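Local coordinates for phytase (Citrobacter braakii, PDB 3ZHC), which is a bacterial phytase of the histidine phosphatase superfamily (branch 2), built around a mixed beta-sheet flanked by helices, at residues 32-37 with 297-302; 104-109 with 314-319; 187-192 with 209-214. The protein carries 2 engineered substitutions. All blocks are in the same frame, centred on the assembly; numbering follows the deposited sequence. Where two conformers were deposited one is given.

Overall arrangement
From the N terminus, strand 28-38 comes first, and interaction 1 closes a loop of some 260 residues by setting it against the end of helix 282-301. Strand 105-109 follows; interaction 2 pairs it with the start of strand 318-323, beyond that helix, so the two loops cross. Interaction 3 closes a short loop, nested inside both, between helix 182-192 and helix 211-214. Interactions 1 and 2 adjoin, with centres about 8 Å apart, because strands 28-38 and 318-323 are neighbours in the mixed sheet. Interaction 3 lies on the opposite side of the chain's centre, its centre about 43 Å from that of interaction 1, and joins a helix to the start of a short helix and the loop before it.

Interaction 1: residues 32-37 with 297-302; sequences RVVIVS and DTALLT
Arg32 and Val34, on an inner strand of the mixed sheet of this alpha/beta histidine phosphatase fold, meet the last turn of helix 282-301. This is helix-on-sheet packing: the axes of 32-37 and 297-301 run nearly antiparallel, at 166°, and approach to 8.6 Å.

The polar part belongs to Arg32. Its chain is extended from CG to NE, with CG anti to the carbonyl carbon (chi1 -54°), and this length carries the guanidinium past the helix end. There it grips one atom with two nitrogens, end-on: NH1 lies 2.7 Å from Thr302 O, and NH2 is equally near that oxygen, which sits in the guanidinium plane. NH1 also donates to Ala299 O at 3.0 Å, this time from above the carbonyl plane. Arginine suits the place because a helix leaves its final carbonyls without backbone donors, and a buried cation may be eased by their partial negative charge. Lys358, on strand 353-361, adds a bond to Leu300 O.

The apolar part centres on one methyl. Val34 CG2 rests 3.7 Å from Ala299 CB, where a small residue lets strand and helix come close. The same methyl meets Leu300 CD1, although Leu300 leaves its backbone heading away from the strand; their modelled separation of 3.2 Å is tighter than usual and doubtful in detail.

Within the helix end, Thr298 O accepts from Thr302 N and, at 3.1 Å, from Thr302 OG1, the two donors reaching it from opposite faces of its carbonyl plane.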
ATOM      1  N   ARG B  32      19.938  -1.369  25.974  1.00 22.86           N
ATOM      2  CA  ARG B  32      19.725  -2.773  25.557  1.00 22.16           C
ATOM      3  C   ARG B  32      19.011  -2.885  24.216  1.00 21.28           C
ATOM      4  O   ARG B  32      18.200  -2.030  23.874  1.00 21.18           O
ATOM      5  CB  ARG B  32      18.879  -3.533  26.582  1.00 22.20           C
ATOM      6  CG  ARG B  32      19.370  -3.500  27.985  1.00 22.64           C
ATOM      7  CD  ARG B  32      18.516  -4.324  28.859  1.00 23.24           C
ATOM      8  NE  ARG B  32      18.902  -4.222  30.267  1.00 23.88           N
ATOM      9  CZ  ARG B  32      18.291  -4.862  31.271  1.00 24.60           C
ATOM     10  NH1 ARG B  32      17.244  -5.674  31.043  1.00 24.57           N
ATOM     11  NH2 ARG B  32      18.728  -4.694  32.526  1.00 25.30           N
ATOM     12  N   VAL B  33      19.321  -3.949  23.467  1.00 20.29           N
ATOM     13  CA  VAL B  33      18.656  -4.246  22.194  1.00 19.59           C
ATOM     14  C   VAL B  33      18.329  -5.738  22.080  1.00 18.74           C
ATOM     15  O   VAL B  33      19.108  -6.587  22.481  1.00 18.54           O
ATOM     16  CB  VAL B  33      19.497  -3.782  20.942  1.00 19.68           C
ATOM     17  CG1 VAL B  33      18.804  -4.177  19.603  1.00 19.43           C
ATOM     18  CG2 VAL B  33      19.741  -2.279  20.973  1.00 19.77           C
ATOM     19  N   VAL B  34      17.154  -6.031  21.548  1.00 17.87           N
ATOM     20  CA  VAL B  34      16.784  -7.385  21.185  1.00 17.10           C
ATOM     21  C   VAL B  34      16.458  -7.324  19.716  1.00 16.47           C
ATOM     22  O   VAL B  34      15.705  -6.464  19.296  1.00 16.39           O
ATOM     23  CB  VAL B  34      15.594  -7.929  21.974  1.00 17.20           C
ATOM     24  CG1 VAL B  34      15.256  -9.374  21.517  1.00 17.01           C
ATOM     25  CG2 VAL B  34      15.881  -7.916  23.452  1.00 17.04           C
ATOM     26  N   ILE B  35      17.051  -8.237  18.936  1.00 15.77           N
ATOM     27  CA  ILE B  35      16.791  -8.363  17.513  1.00 15.07           C
ATOM     28  C   ILE B  35      16.186  -9.719  17.262  1.00 14.53           C
ATOM     29  O   ILE B  35      16.761 -10.727  17.675  1.00 14.45           O
ATOM     30  CB  ILE B  35      18.083  -8.222  16.671  1.00 15.06           C
ATOM     31  CG1 ILE B  35      18.688  -6.828  16.833  1.00 14.82           C
ATOM     32  CG2 ILE B  35      17.801  -8.506  15.163  1.00 14.91           C
ATOM     33  CD1 ILE B  35      20.063  -6.631  16.106  1.00 14.50           C
ATOM     34  N   VAL B  36      15.013  -9.749  16.610  1.00 13.80           N
ATOM     35  CA  VAL B  36      14.434 -10.986  16.097  1.00 13.37           C
ATOM     36  C   VAL B  36      14.659 -10.899  14.585  1.00 13.04           C
ATOM     37  O   VAL B  36      14.051 -10.057  13.904  1.00 13.00           O
ATOM     38  CB  VAL B  36      12.956 -11.145  16.405  1.00 13.31           C
ATOM     39  CG1 VAL B  36      12.446 -12.435  15.811  1.00 12.91           C
ATOM     40  CG2 VAL B  36      12.724 -11.141  17.886  1.00 13.31           C
ATOM     41  N   SER B  37      15.536 -11.758  14.070  1.00 12.72           N
ATOM     42  CA  SER B  37      15.908 -11.762  12.646  1.00 12.39           C
ATOM     43  C   SER B  37      15.394 -12.979  11.931  1.00 12.05           C
ATOM     44  O   SER B  37      15.414 -14.099  12.484  1.00 11.98           O
ATOM     45  CB  SER B  37      17.423 -11.742  12.501  1.00 12.45           C
ATOM     46  OG  SER B  37      17.833 -11.724  11.129  1.00 12.82           O
ATOM     47  N   ASP B 297      10.524  -9.553  26.407  1.00 18.22           N
ATOM     48  CA  ASP B 297      10.097  -8.843  27.604  1.00 18.47           C
ATOM     49  C   ASP B 297      11.120  -9.034  28.750  1.00 18.84           C
ATOM     50  O   ASP B 297      11.609  -8.048  29.320  1.00 18.75           O
ATOM     51  CB  ASP B 297       8.686  -9.307  28.015  1.00 18.39           C
ATOM     52  CG  ASP B 297       8.062  -8.443  29.073  1.00 18.41           C
ATOM     53  OD1 ASP B 297       8.432  -7.252  29.216  1.00 18.40           O
ATOM     54  OD2 ASP B 297       7.180  -8.960  29.773  1.00 19.05           O
ATOM     55  N   THR B 298      11.435 -10.300  29.059  1.00 19.31           N
ATOM     56  CA  THR B 298      12.456 -10.652  30.061  1.00 19.75           C
ATOM     57  C   THR B 298      13.801  -9.951  29.785  1.00 20.18           C
ATOM     58  O   THR B 298      14.399  -9.369  30.695  1.00 20.11           O
ATOM     59  CB  THR B 298      12.716 -12.178  30.112  1.00 19.76           C
ATOM     60  OG1 THR B 298      11.501 -12.870  30.430  1.00 19.59           O
ATOM     61  CG2 THR B 298      13.784 -12.520  31.151  1.00 19.83           C
ATOM     62  N   ALA B 299      14.251 -10.011  28.527  1.00 20.66           N
ATOM     63  CA  ALA B 299      15.548  -9.429  28.129  1.00 21.13           C
ATOM     64  C   ALA B 299      15.611  -7.909  28.307  1.00 21.62           C
ATOM     65  O   ALA B 299      16.656  -7.377  28.643  1.00 21.50           O
ATOM     66  CB  ALA B 299      15.891  -9.814  26.684  1.00 21.08           C
ATOM     67  N   LEU B 300      14.487  -7.233  28.077  1.00 22.36           N
ATOM     68  CA  LEU B 300      14.381  -5.772  28.258  1.00 23.03           C
ATOM     69  C   LEU B 300      14.136  -5.343  29.726  1.00 23.81           C
ATOM     70  O   LEU B 300      14.568  -4.260  30.119  1.00 23.70           O
ATOM     71  CB  LEU B 300      13.293  -5.190  27.329  1.00 23.02           C
ATOM     72  CG  LEU B 300      13.728  -4.686  25.935  1.00 23.04           C
ATOM     73  CD1 LEU B 300      14.882  -5.466  25.330  1.00 23.07           C
ATOM     74  CD2 LEU B 300      12.526  -4.647  24.973  1.00 22.80           C
ATOM     75  N   LEU B 301      13.470  -6.198  30.521  1.00 24.81           N
ATOM     76  CA  LEU B 301      13.085  -5.858  31.924  1.00 25.68           C
ATOM     77  C   LEU B 301      14.048  -6.228  33.054  1.00 26.46           C
ATOM     78  O   LEU B 301      14.271  -5.405  33.946  1.00 26.52           O
ATOM     79  CB  LEU B 301      11.725  -6.502  32.280  1.00 25.73           C
ATOM     80  CG  LEU B 301      10.476  -5.931  31.662  1.00 25.99           C
ATOM     81  CD1 LEU B 301       9.292  -6.714  32.190  1.00 26.58           C
ATOM     82  CD2 LEU B 301      10.336  -4.458  31.980  1.00 26.32           C
ATOM     83  N   THR B 302      14.600  -7.445  33.036  1.00 27.37           N
ATOM     84  CA  THR B 302      15.350  -7.926  34.223  1.00 28.20           C
ATOM     85  C   THR B 302      16.699  -7.254  34.452  1.00 28.93           C
ATOM     86  O   THR B 302      17.348  -6.781  33.514  1.00 28.87           O
ATOM     87  CB  THR B 302      15.559  -9.456  34.222  1.00 28.17           C
ATOM     88  OG1 THR B 302      16.364  -9.847  33.104  1.00 28.35           O
ATOM     89  CG2 THR B 302      14.195 -10.173  34.190  1.00 28.52           C
TER

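Interaction 2: residues 104-109 with 314-319; sequences QVAVIA and LPVSLL
Ala106 and Leu319 form the close-packed part of a parallel beta pairing, in which Val105 is bridged with Leu318 and Ala106 with Leu319. Leu318 N gives its hydrogen to Gln104 O at 3.0 Å, and Ala106 N to Leu318 O at 3.1 Å. Ser317 N adds a weak bond to Gln104 O. On the face bearing Ala106, the small CB meets Leu319 CD1 at 4.1 Å and Val316 CG1 on another side. Leu319 CG is anti to the backbone N (chi1 175°), and CD1 extends to the CD1 of Ile108, 4.0 Å off. Large aliphatic groups here close around an alanine that leaves them room, in a buried layer.

The face of Val105 is looser: Val105 CG2 comes only within 4.4 Å of Leu318 CB, and Val105, like Gln104, is partly exposed. Gln104 makes a polar margin that is nonetheless well covered by 314-319. Its chain bends at chi2 (-77°), bringing the amide back to Ser317, whose OG lies obliquely above the amide plane, near both of its ends, 2.9 Å from Gln104 NE2 and 3.1 Å from Gln104 OE1.

Strand 318-323 is thus held between strands 105-109 and 28-38. Helix 113-126 covers the face of Val105 and Leu318 through Leu126, while Met295 of helix 282-301 packs against Leu319 on the other face.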
ATOM      1  N   GLN B 104      27.925  -9.273  27.138  1.00 26.42           N
ATOM      2  CA  GLN B 104      27.343  -8.135  26.377  1.00 25.87           C
ATOM      3  C   GLN B 104      26.526  -8.579  25.163  1.00 24.96           C
ATOM      4  O   GLN B 104      25.517  -7.947  24.831  1.00 24.86           O
ATOM      5  CB  GLN B 104      28.430  -7.165  25.907  1.00 26.09           C
ATOM      6  CG  GLN B 104      29.056  -6.317  27.008  1.00 26.85           C
ATOM      7  CD  GLN B 104      28.153  -5.158  27.439  1.00 27.94           C
ATOM      8  OE1 GLN B 104      28.321  -4.026  26.968  1.00 28.73           O
ATOM      9  NE2 GLN B 104      27.175  -5.441  28.330  1.00 28.50           N
ATOM     10  N   VAL B 105      26.974  -9.651  24.504  1.00 23.90           N
ATOM     11  CA  VAL B 105      26.325 -10.160  23.308  1.00 23.04           C
ATOM     12  C   VAL B 105      26.000 -11.631  23.491  1.00 22.25           C
ATOM     13  O   VAL B 105      26.837 -12.399  23.941  1.00 22.30           O
ATOM     14  CB  VAL B 105      27.202  -9.954  22.038  1.00 22.98           C
ATOM     15  CG1 VAL B 105      26.505 -10.515  20.788  1.00 22.89           C
ATOM     16  CG2 VAL B 105      27.518  -8.480  21.835  1.00 22.92           C
ATOM     17  N   ALA B 106      24.764 -11.996  23.147  1.00 21.29           N
ATOM     18  CA  ALA B 106      24.298 -13.376  23.153  1.00 20.50           C
ATOM     19  C   ALA B 106      23.488 -13.620  21.869  1.00 19.76           C
ATOM     20  O   ALA B 106      22.793 -12.724  21.393  1.00 19.63           O
ATOM     21  CB  ALA B 106      23.473 -13.656  24.370  1.00 20.45           C
ATOM     22  N   VAL B 107      23.592 -14.826  21.315  1.00 18.95           N
ATOM     23  CA  VAL B 107      22.851 -15.204  20.099  1.00 18.23           C
ATOM     24  C   VAL B 107      22.095 -16.516  20.313  1.00 17.64           C
ATOM     25  O   VAL B 107      22.649 -17.470  20.846  1.00 17.67           O
ATOM     26  CB  VAL B 107      23.780 -15.314  18.876  1.00 18.22           C
ATOM     27  CG1 VAL B 107      23.015 -15.864  17.635  1.00 18.05           C
ATOM     28  CG2 VAL B 107      24.396 -13.969  18.573  1.00 17.99           C
ATOM     29  N   ILE B 108      20.825 -16.529  19.896  1.00 16.90           N
ATOM     30  CA  ILE B 108      19.971 -17.714  19.906  1.00 16.31           C
ATOM     31  C   ILE B 108      19.535 -17.995  18.477  1.00 15.94           C
ATOM     32  O   ILE B 108      19.162 -17.075  17.756  1.00 15.85           O
ATOM     33  CB  ILE B 108      18.708 -17.504  20.740  1.00 16.21           C
ATOM     34  CG1 ILE B 108      19.059 -17.269  22.218  1.00 15.82           C
ATOM     35  CG2 ILE B 108      17.760 -18.710  20.593  1.00 15.96           C
ATOM     36  CD1 ILE B 108      17.887 -16.826  23.044  1.00 15.36           C
ATOM     37  N   ALA B 109      19.578 -19.265  18.079  1.00 15.51           N
ATOM     38  CA  ALA B 109      19.136 -19.689  16.762  1.00 15.21           C
ATOM     39  C   ALA B 109      18.223 -20.897  16.865  1.00 14.85           C
ATOM     40  O   ALA B 109      18.377 -21.747  17.787  1.00 14.84           O
ATOM     41  CB  ALA B 109      20.344 -20.006  15.864  1.00 15.09           C
ATOM     42  N   LEU B 314      21.198 -13.340  31.289  1.00 25.74           N
ATOM     43  CA  LEU B 314      20.557 -12.065  30.952  1.00 25.15           C
ATOM     44  C   LEU B 314      20.707 -11.155  32.178  1.00 24.67           C
ATOM     45  O   LEU B 314      20.781 -11.653  33.295  1.00 24.77           O
ATOM     46  CB  LEU B 314      19.079 -12.264  30.576  1.00 25.11           C
ATOM     47  CG  LEU B 314      18.754 -13.044  29.276  1.00 25.21           C
ATOM     48  CD1 LEU B 314      17.258 -13.283  29.125  1.00 24.56           C
ATOM     49  CD2 LEU B 314      19.311 -12.333  28.020  1.00 24.91           C
ATOM     50  N   PRO B 315      20.754  -9.818  31.987  1.00 23.87           N
ATOM     51  CA  PRO B 315      20.646  -9.062  30.746  1.00 23.36           C
ATOM     52  C   PRO B 315      21.940  -9.040  29.912  1.00 22.77           C
ATOM     53  O   PRO B 315      23.021  -9.376  30.400  1.00 22.71           O
ATOM     54  CB  PRO B 315      20.333  -7.652  31.239  1.00 23.37           C
ATOM     55  CG  PRO B 315      21.110  -7.543  32.501  1.00 23.58           C
ATOM     56  CD  PRO B 315      20.998  -8.923  33.134  1.00 23.88           C
ATOM     57  N   VAL B 316      21.778  -8.647  28.659  1.00 22.09           N
ATOM     58  CA  VAL B 316      22.867  -8.444  27.714  1.00 21.57           C
ATOM     59  C   VAL B 316      22.527  -7.189  26.940  1.00 21.11           C
ATOM     60  O   VAL B 316      21.348  -6.808  26.876  1.00 21.12           O
ATOM     61  CB  VAL B 316      23.050  -9.653  26.760  1.00 21.60           C
ATOM     62  CG1 VAL B 316      23.486 -10.923  27.556  1.00 21.27           C
ATOM     63  CG2 VAL B 316      21.782  -9.921  25.956  1.00 21.26           C
ATOM     64  N   SER B 317      23.535  -6.546  26.363  1.00 20.47           N
ATOM     65  CA  SER B 317      23.323  -5.310  25.582  1.00 20.10           C
ATOM     66  C   SER B 317      22.661  -5.585  24.237  1.00 19.49           C
ATOM     67  O   SER B 317      21.881  -4.770  23.757  1.00 19.48           O
ATOM     68  CB  SER B 317      24.650  -4.553  25.354  1.00 20.19           C
ATOM     69  OG  SER B 317      25.269  -4.218  26.585  1.00 20.59           O
ATOM     70  N   LEU B 318      22.996  -6.731  23.639  1.00 18.81           N
ATOM     71  CA  LEU B 318      22.441  -7.166  22.364  1.00 18.24           C
ATOM     72  C   LEU B 318      22.140  -8.651  22.418  1.00 17.65           C
ATOM     73  O   LEU B 318      23.049  -9.453  22.588  1.00 17.66           O
ATOM     74  CB  LEU B 318      23.426  -6.866  21.221  1.00 18.27           C
ATOM     75  CG  LEU B 318      23.078  -7.352  19.806  1.00 18.28           C
ATOM     76  CD1 LEU B 318      21.766  -6.742  19.328  1.00 18.44           C
ATOM     77  CD2 LEU B 318      24.205  -7.032  18.849  1.00 18.07           C
ATOM     78  N   LEU B 319      20.856  -9.000  22.291  1.00 16.94           N
ATOM     79  CA  LEU B 319      20.394 -10.379  22.159  1.00 16.36           C
ATOM     80  C   LEU B 319      19.887 -10.481  20.722  1.00 15.78           C
ATOM     81  O   LEU B 319      18.921  -9.813  20.369  1.00 15.76           O
ATOM     82  CB  LEU B 319      19.285 -10.700  23.166  1.00 16.28           C
ATOM     83  CG  LEU B 319      18.598 -12.075  23.086  1.00 16.43           C
ATOM     84  CD1 LEU B 319      19.562 -13.209  23.380  1.00 15.84           C
ATOM     85  CD2 LEU B 319      17.373 -12.155  24.030  1.00 16.33           C
TER

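Interaction 3: residues 187-192 with 209-214; sequences TLENVL and CTLPEA
Glu189 reaches from helix 182-192 to the first turn of helix 211-214, where Leu211 N donates to its OE2 at 2.9 Å in an almost straight bond of 171°. The torsions explain the reach: CG lies anti to the carbonyl carbon (chi1 -72°), and the chain stays extended beyond it, so that it spans the gap between the two helices and delivers the carboxylate to the Leu211 amide. The amide meets OE2 from above the carboxylate plane. Thr210, at the N-cap position, crosses Glu189 obliquely, its CB 3.4 Å from Glu189 OE2. Its OG1 stands between the backbone N and the carbonyl carbon, which leaves CG2 to face Glu189 OE1 at 3.9 Å. Proline suits the position after Leu211, since an early helical turn needs no N-H there; its CD also touches OE2.

Beside this polar bridge, Leu211 rests one methyl, CD1, against two leucines. It is 3.8 Å from Leu188 CD2 and 3.9 Å from Leu192 CD1, and the Leu211 side chain crosses both at about a right angle. Leu188 and Leu192 are one helical turn apart, which makes them a natural pair to receive it.

Cys209 ties the same segment to Cys200 by a disulfide. Glu189 OE1 forms salt bridges with Lys208 and Arg186, so the carboxylate lies among two cations and the positive end of a short helix, surroundings that would probably stabilise its negative charge.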
ATOM      1  N   THR B 187      -0.404 -11.331 -13.098  1.00 15.12           N
ATOM      2  CA  THR B 187       1.041 -11.046 -13.223  1.00 15.08           C
ATOM      3  C   THR B 187       1.860 -12.323 -12.996  1.00 14.98           C
ATOM      4  O   THR B 187       2.774 -12.622 -13.780  1.00 14.98           O
ATOM      5  CB  THR B 187       1.501  -9.910 -12.272  1.00 15.11           C
ATOM      6  OG1 THR B 187       0.716  -8.740 -12.520  1.00 14.90           O
ATOM      7  CG2 THR B 187       2.988  -9.561 -12.489  1.00 15.09           C
ATOM      8  N   LEU B 188       1.532 -13.071 -11.940  1.00 14.85           N
ATOM      9  CA  LEU B 188       2.214 -14.358 -11.671  1.00 14.72           C
ATOM     10  C   LEU B 188       2.060 -15.318 -12.874  1.00 14.66           C
ATOM     11  O   LEU B 188       3.033 -15.918 -13.314  1.00 14.54           O
ATOM     12  CB  LEU B 188       1.709 -15.017 -10.375  1.00 14.72           C
ATOM     13  CG  LEU B 188       2.291 -16.404 -10.022  1.00 14.58           C
ATOM     14  CD1 LEU B 188       3.827 -16.338  -9.960  1.00 14.87           C
ATOM     15  CD2 LEU B 188       1.725 -16.900  -8.731  1.00 14.58           C
ATOM     16  N   GLU B 189       0.834 -15.433 -13.377  1.00 14.58           N
ATOM     17  CA  GLU B 189       0.521 -16.248 -14.576  1.00 14.55           C
ATOM     18  C   GLU B 189       1.335 -15.836 -15.808  1.00 14.47           C
ATOM     19  O   GLU B 189       1.821 -16.699 -16.527  1.00 14.38           O
ATOM     20  CB  GLU B 189      -0.960 -16.178 -14.876  1.00 14.58           C
ATOM     21  CG  GLU B 189      -1.817 -16.976 -13.861  1.00 14.55           C
ATOM     22  CD  GLU B 189      -3.268 -16.528 -13.811  1.00 14.86           C
ATOM     23  OE1 GLU B 189      -3.718 -15.788 -14.725  1.00 14.98           O
ATOM     24  OE2 GLU B 189      -3.975 -16.909 -12.849  1.00 14.98           O
ATOM     25  N   ASN B 190       1.473 -14.515 -16.030  1.00 14.49           N
ATOM     26  CA  ASN B 190       2.292 -13.991 -17.134  0.50 14.49           C
ATOM     27  C   ASN B 190       3.770 -14.339 -16.950  1.00 14.43           C
ATOM     28  O   ASN B 190       4.448 -14.713 -17.907  1.00 14.40           O
ATOM     29  CB  ASN B 190       2.128 -12.471 -17.271  0.50 14.53           C
ATOM     30  CG  ASN B 190       2.882 -11.903 -18.469  0.50 14.69           C
ATOM     31  OD1 ASN B 190       2.568 -12.201 -19.615  0.50 14.64           O
ATOM     32  ND2 ASN B 190       3.892 -11.071 -18.193  0.50 15.63           N
ATOM     33  N   VAL B 191       4.258 -14.217 -15.708  1.00 14.39           N
ATOM     34  CA  VAL B 191       5.678 -14.529 -15.384  1.00 14.39           C
ATOM     35  C   VAL B 191       5.983 -16.040 -15.596  1.00 14.37           C
ATOM     36  O   VAL B 191       7.033 -16.400 -16.121  1.00 14.35           O
ATOM     37  CB  VAL B 191       6.040 -14.037 -13.959  1.00 14.36           C
ATOM     38  CG1 VAL B 191       7.409 -14.505 -13.530  1.00 14.37           C
ATOM     39  CG2 VAL B 191       5.961 -12.481 -13.911  1.00 14.47           C
ATOM     40  N   LEU B 192       5.051 -16.892 -15.192  1.00 14.34           N
ATOM     41  CA  LEU B 192       5.162 -18.329 -15.389  1.00 14.48           C
ATOM     42  C   LEU B 192       4.861 -18.790 -16.827  1.00 14.81           C
ATOM     43  O   LEU B 192       5.168 -19.919 -17.172  1.00 14.49           O
ATOM     44  CB  LEU B 192       4.168 -19.064 -14.472  1.00 14.37           C
ATOM     45  CG  LEU B 192       4.311 -19.021 -12.960  1.00 13.82           C
ATOM     46  CD1 LEU B 192       3.040 -19.539 -12.325  1.00 12.91           C
ATOM     47  CD2 LEU B 192       5.504 -19.830 -12.522  1.00 13.31           C
ATOM     48  N   CYS B 209      -7.051 -19.289 -18.880  1.00 30.75           N
ATOM     49  CA  CYS B 209      -6.757 -20.357 -17.948  1.00 29.96           C
ATOM     50  C   CYS B 209      -6.095 -19.618 -16.753  1.00 28.71           C
ATOM     51  O   CYS B 209      -5.135 -18.882 -16.955  1.00 28.32           O
ATOM     52  CB  CYS B 209      -5.813 -21.381 -18.552  1.00 30.01           C
ATOM     53  SG  CYS B 209      -5.396 -22.736 -17.450  1.00 31.53           S
ATOM     54  N   THR B 210      -6.617 -19.802 -15.538  1.00 27.49           N
ATOM     55  CA  THR B 210      -6.082 -19.102 -14.338  1.00 26.67           C
ATOM     56  C   THR B 210      -5.688 -20.064 -13.210  1.00 25.87           C
ATOM     57  O   THR B 210      -6.195 -21.183 -13.124  1.00 25.66           O
ATOM     58  CB  THR B 210      -7.080 -18.046 -13.793  1.00 26.63           C
ATOM     59  OG1 THR B 210      -8.260 -18.694 -13.328  1.00 26.52           O
ATOM     60  CG2 THR B 210      -7.436 -17.016 -14.867  1.00 26.47           C
ATOM     61  N   LEU B 211      -4.767 -19.608 -12.361  1.00 25.03           N
ATOM     62  CA  LEU B 211      -4.264 -20.416 -11.225  1.00 24.41           C
ATOM     63  C   LEU B 211      -5.322 -20.698 -10.164  1.00 23.97           C
ATOM     64  O   LEU B 211      -5.430 -21.839  -9.718  1.00 23.74           O
ATOM     65  CB  LEU B 211      -3.004 -19.779 -10.563  1.00 24.33           C
ATOM     66  CG  LEU B 211      -1.658 -20.287 -11.072  1.00 24.13           C
ATOM     67  CD1 LEU B 211      -0.500 -19.386 -10.632  1.00 23.44           C
ATOM     68  CD2 LEU B 211      -1.450 -21.716 -10.589  1.00 23.62           C
ATOM     69  N   PRO B 212      -6.097 -19.662  -9.750  1.00 23.58           N
ATOM     70  CA  PRO B 212      -7.132 -19.918  -8.746  1.00 23.51           C
ATOM     71  C   PRO B 212      -8.227 -20.904  -9.221  1.00 23.40           C
ATOM     72  O   PRO B 212      -8.696 -21.694  -8.434  1.00 23.42           O
ATOM     73  CB  PRO B 212      -7.710 -18.511  -8.466  1.00 23.46           C
ATOM     74  CG  PRO B 212      -6.682 -17.579  -8.941  1.00 23.48           C
ATOM     75  CD  PRO B 212      -6.053 -18.233 -10.106  1.00 23.52           C
ATOM     76  N   GLU B 213      -8.593 -20.844 -10.502  1.00 23.38           N
ATOM     77  CA  GLU B 213      -9.596 -21.758 -11.083  1.00 23.40           C
ATOM     78  C   GLU B 213      -9.008 -23.174 -11.224  1.00 22.89           C
ATOM     79  O   GLU B 213      -9.697 -24.149 -10.967  1.00 22.91           O
ATOM     80  CB  GLU B 213     -10.118 -21.217 -12.440  1.00 23.64           C
ATOM     81  CG  GLU B 213     -11.469 -21.859 -12.943  1.00 24.96           C
ATOM     82  CD  GLU B 213     -12.757 -21.361 -12.184  1.00 26.70           C
ATOM     83  OE1 GLU B 213     -12.691 -20.370 -11.410  1.00 27.38           O
ATOM     84  OE2 GLU B 213     -13.840 -21.984 -12.387  1.00 28.26           O
ATOM     85  N   ALA B 214      -7.732 -23.267 -11.625  1.00 22.37           N
ATOM     86  CA  ALA B 214      -7.024 -24.559 -11.743  1.00 21.93           C
ATOM     87  C   ALA B 214      -6.742 -25.192 -10.380  1.00 21.61           C
ATOM     88  O   ALA B 214      -6.834 -26.399 -10.240  1.00 21.40           O
ATOM     89  CB  ALA B 214      -5.712 -24.388 -12.510  1.00 21.90           C
TER